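Local coordinates for protein PelA (Pseudomonas aeruginosa, PDB 5TCB) that hydrolyses glycosidic bonds through this domain of the GH114 family, and as a whole protein probably also acts as a deacetylase, at residues A[175-180]-A[218-223]. Sequence-based numbering, arbitrary orientation.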
ATOM      1  N   ARG A 175      -0.164  -4.276   4.782  1.00 17.84           N
ATOM      2  CA  ARG A 175      -0.070  -4.793   6.164  1.00 16.91           C
ATOM      3  C   ARG A 175      -1.294  -4.300   6.937  1.00 17.30           C
ATOM      4  O   ARG A 175      -2.428  -4.477   6.481  1.00 17.00           O
ATOM      5  CB  ARG A 175       1.261  -4.435   6.791  1.00 19.72           C
ATOM      6  CG  ARG A 175       2.459  -5.008   6.125  1.00 19.44           C
ATOM      7  CD  ARG A 175       3.703  -4.631   6.850  1.00 22.63           C
ATOM      8  NE  ARG A 175       4.905  -5.201   6.243  1.00 22.33           N
ATOM      9  CZ  ARG A 175       5.914  -5.704   6.933  1.00 22.70           C
ATOM     10  NH1 ARG A 175       5.906  -5.712   8.266  1.00 27.82           N
ATOM     11  NH2 ARG A 175       6.956  -6.193   6.272  1.00 27.21           N
ATOM     12  N   GLY A 176      -1.137  -3.712   8.109  1.00 18.36           N
ATOM     13  CA  GLY A 176      -2.282  -3.465   8.971  1.00 19.29           C
ATOM     14  C   GLY A 176      -2.573  -4.548   9.978  1.00 18.70           C
ATOM     15  O   GLY A 176      -3.691  -4.620  10.499  1.00 18.17           O
ATOM     16  N   PHE A 177      -1.575  -5.357  10.322  1.00 18.94           N
ATOM     17  CA  PHE A 177      -1.810  -6.528  11.151  1.00 20.23           C
ATOM     18  C   PHE A 177      -2.378  -6.154  12.507  1.00 19.66           C
ATOM     19  O   PHE A 177      -3.111  -6.947  13.116  1.00 23.95           O
ATOM     20  CB  PHE A 177      -0.507  -7.306  11.328  1.00 21.69           C
ATOM     21  CG  PHE A 177       0.137  -7.723  10.030  1.00 21.46           C
ATOM     22  CD1 PHE A 177      -0.586  -8.386   9.078  1.00 25.31           C
ATOM     23  CD2 PHE A 177       1.462  -7.440   9.777  1.00 23.75           C
ATOM     24  CE1 PHE A 177       0.001  -8.737   7.856  1.00 21.78           C
ATOM     25  CE2 PHE A 177       2.060  -7.808   8.584  1.00 24.67           C
ATOM     26  CZ  PHE A 177       1.349  -8.450   7.643  1.00 22.59           C
ATOM     27  N   GLU A 178      -2.010  -4.982  13.031  1.00 20.39           N
ATOM     28  CA  GLU A 178      -2.450  -4.592  14.360  1.00 19.55           C
ATOM     29  C   GLU A 178      -3.914  -4.164  14.398  1.00 20.63           C
ATOM     30  O   GLU A 178      -4.505  -4.125  15.479  1.00 23.30           O
ATOM     31  CB  GLU A 178      -1.582  -3.441  14.878  1.00 22.25           C
ATOM     32  CG  GLU A 178      -0.117  -3.785  15.081  1.00 25.25           C
ATOM     33  CD  GLU A 178       0.714  -3.795  13.789  1.00 25.01           C
ATOM     34  OE1 GLU A 178       0.238  -3.348  12.704  1.00 23.79           O
ATOM     35  OE2 GLU A 178       1.858  -4.304  13.887  1.00 35.68           O
ATOM     36  N   VAL A 179      -4.491  -3.824  13.251  1.00 21.67           N
ATOM     37  CA  VAL A 179      -5.880  -3.381  13.182  1.00 20.67           C
ATOM     38  C   VAL A 179      -6.779  -4.377  12.464  1.00 23.01           C
ATOM     39  O   VAL A 179      -7.986  -4.398  12.745  1.00 24.24           O
ATOM     40  CB  VAL A 179      -6.012  -1.978  12.547  1.00 21.41           C
ATOM     41  CG1 VAL A 179      -5.399  -0.895  13.466  1.00 25.15           C
ATOM     42  CG2 VAL A 179      -5.398  -1.891  11.171  1.00 20.52           C
ATOM     43  N   LEU A 180      -6.244  -5.220  11.587  1.00 23.59           N
ATOM     44  CA  LEU A 180      -7.095  -6.140  10.830  1.00 24.68           C
ATOM     45  C   LEU A 180      -8.003  -7.005  11.692  1.00 28.51           C
ATOM     46  O   LEU A 180      -9.171  -7.186  11.307  1.00 29.00           O
ATOM     47  CB  LEU A 180      -6.232  -7.025   9.920  1.00 22.21           C
ATOM     48  CG  LEU A 180      -5.802  -6.329   8.636  1.00 21.76           C
ATOM     49  CD1 LEU A 180      -4.535  -6.946   8.045  1.00 23.28           C
ATOM     50  CD2 LEU A 180      -6.941  -6.353   7.608  1.00 24.89           C
ATOM     51  N   LYS A 218       5.098 -14.830   9.672  1.00 38.51           N
ATOM     52  CA  LYS A 218       4.393 -16.101   9.521  1.00 37.02           C
ATOM     53  C   LYS A 218       3.093 -16.125  10.317  1.00 37.32           C
ATOM     54  O   LYS A 218       2.043 -16.518   9.798  1.00 36.92           O
ATOM     55  CB  LYS A 218       5.296 -17.262   9.949  1.00 41.87           C
ATOM     56  CG  LYS A 218       4.629 -18.617   9.751  1.00 47.00           C
ATOM     57  CD  LYS A 218       5.633 -19.747   9.674  1.00 50.60           C
ATOM     58  CE  LYS A 218       4.984 -21.019   9.147  1.00 57.63           C
ATOM     59  NZ  LYS A 218       3.734 -21.365   9.879  1.00 54.63           N
ATOM     60  N   GLY A 219       3.147 -15.743  11.592  1.00 33.28           N
ATOM     61  CA  GLY A 219       1.955 -15.820  12.416  1.00 34.08           C
ATOM     62  C   GLY A 219       0.827 -14.967  11.879  1.00 34.49           C
ATOM     63  O   GLY A 219      -0.337 -15.383  11.882  1.00 35.93           O
ATOM     64  N   HIS A 220       1.156 -13.760  11.420  1.00 32.32           N
ATOM     65  CA  HIS A 220       0.138 -12.860  10.889  1.00 28.07           C
ATOM     66  C   HIS A 220      -0.384 -13.369   9.556  1.00 31.32           C
ATOM     67  O   HIS A 220      -1.592 -13.334   9.297  1.00 30.94           O
ATOM     68  CB  HIS A 220       0.712 -11.452  10.740  1.00 26.79           C
ATOM     69  CG  HIS A 220       1.042 -10.808  12.049  1.00 29.29           C
ATOM     70  ND1 HIS A 220       0.069 -10.427  12.947  1.00 29.22           N
ATOM     71  CD2 HIS A 220       2.229 -10.480  12.613  1.00 35.16           C
ATOM     72  CE1 HIS A 220       0.643  -9.896  14.013  1.00 34.01           C
ATOM     73  NE2 HIS A 220       1.953  -9.912  13.834  1.00 39.89           N
ATOM     74  N   LEU A 221       0.505 -13.874   8.710  1.00 28.74           N
ATOM     75  CA  LEU A 221       0.061 -14.330   7.403  1.00 31.67           C
ATOM     76  C   LEU A 221      -0.725 -15.622   7.523  1.00 35.17           C
ATOM     77  O   LEU A 221      -1.720 -15.803   6.815  1.00 35.51           O
ATOM     78  CB  LEU A 221       1.254 -14.488   6.469  1.00 28.94           C
ATOM     79  CG  LEU A 221       1.911 -13.151   6.102  1.00 29.17           C
ATOM     80  CD1 LEU A 221       3.023 -13.389   5.116  1.00 30.77           C
ATOM     81  CD2 LEU A 221       0.925 -12.131   5.504  1.00 30.35           C
ATOM     82  N   ASP A 222      -0.319 -16.514   8.437  1.00 35.43           N
ATOM     83  CA  ASP A 222      -1.111 -17.712   8.695  1.00 36.31           C
ATOM     84  C   ASP A 222      -2.538 -17.344   9.084  1.00 39.17           C
ATOM     85  O   ASP A 222      -3.500 -17.983   8.641  1.00 39.85           O
ATOM     86  CB  ASP A 222      -0.468 -18.554   9.801  1.00 46.02           C
ATOM     87  CG  ASP A 222       0.706 -19.385   9.308  1.00 52.10           C
ATOM     88  OD1 ASP A 222       0.955 -19.436   8.083  1.00 45.16           O
ATOM     89  OD2 ASP A 222       1.373 -20.011  10.156  1.00 56.73           O
ATOM     90  N   ALA A 223      -2.693 -16.318   9.919  1.00 33.97           N
ATOM     91  CA  ALA A 223      -4.025 -15.895  10.342  1.00 40.73           C
ATOM     92  C   ALA A 223      -4.850 -15.433   9.145  1.00 40.78           C
ATOM     93  O   ALA A 223      -5.988 -15.877   8.948  1.00 43.55           O
ATOM     94  CB  ALA A 223      -3.907 -14.778  11.380  1.00 40.06           C
TER
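With CG set trans to the carbonyl carbon in both residues (chi1 -57° in Phe-177, -67° in His-220), each side chain reaches across to the other and the two rings lie nearly parallel, planes 13° apart, but offset so that little of one lies over the other. Each ring instead receives the other's methylene: CB of His-220 sits over one face of the phenyl, 3.9 Å from its centroid, and CB of Phe-177 lies equally far from the imidazole centroid, a reciprocal pair of CH-pi contacts. Phenylalanine suits this buried place because both faces can be covered, the second by CB of Arg-175. The flat imidazole takes CB of Phe-177 on one face, and partial exposure makes its polar ring tolerable. Leu-221 extends the apolar patch, its CD2 approaching CE1 of Phe-177 obliquely at 4.2 Å. At Gly-176 a side chain would run into O of Arg-175, hence glycine; its O accepts the N-H groups of Val-179 and Leu-180, curling the loop. Phe-177 and Leu-221 both also rest on Val-192. The loop leaving the C-terminal end of strand 170-174 thus packs on helix 211-226, which follows the next strand, 187-192, at the end that carries the active site in (beta/alpha)8 barrel glycoside hydrolases.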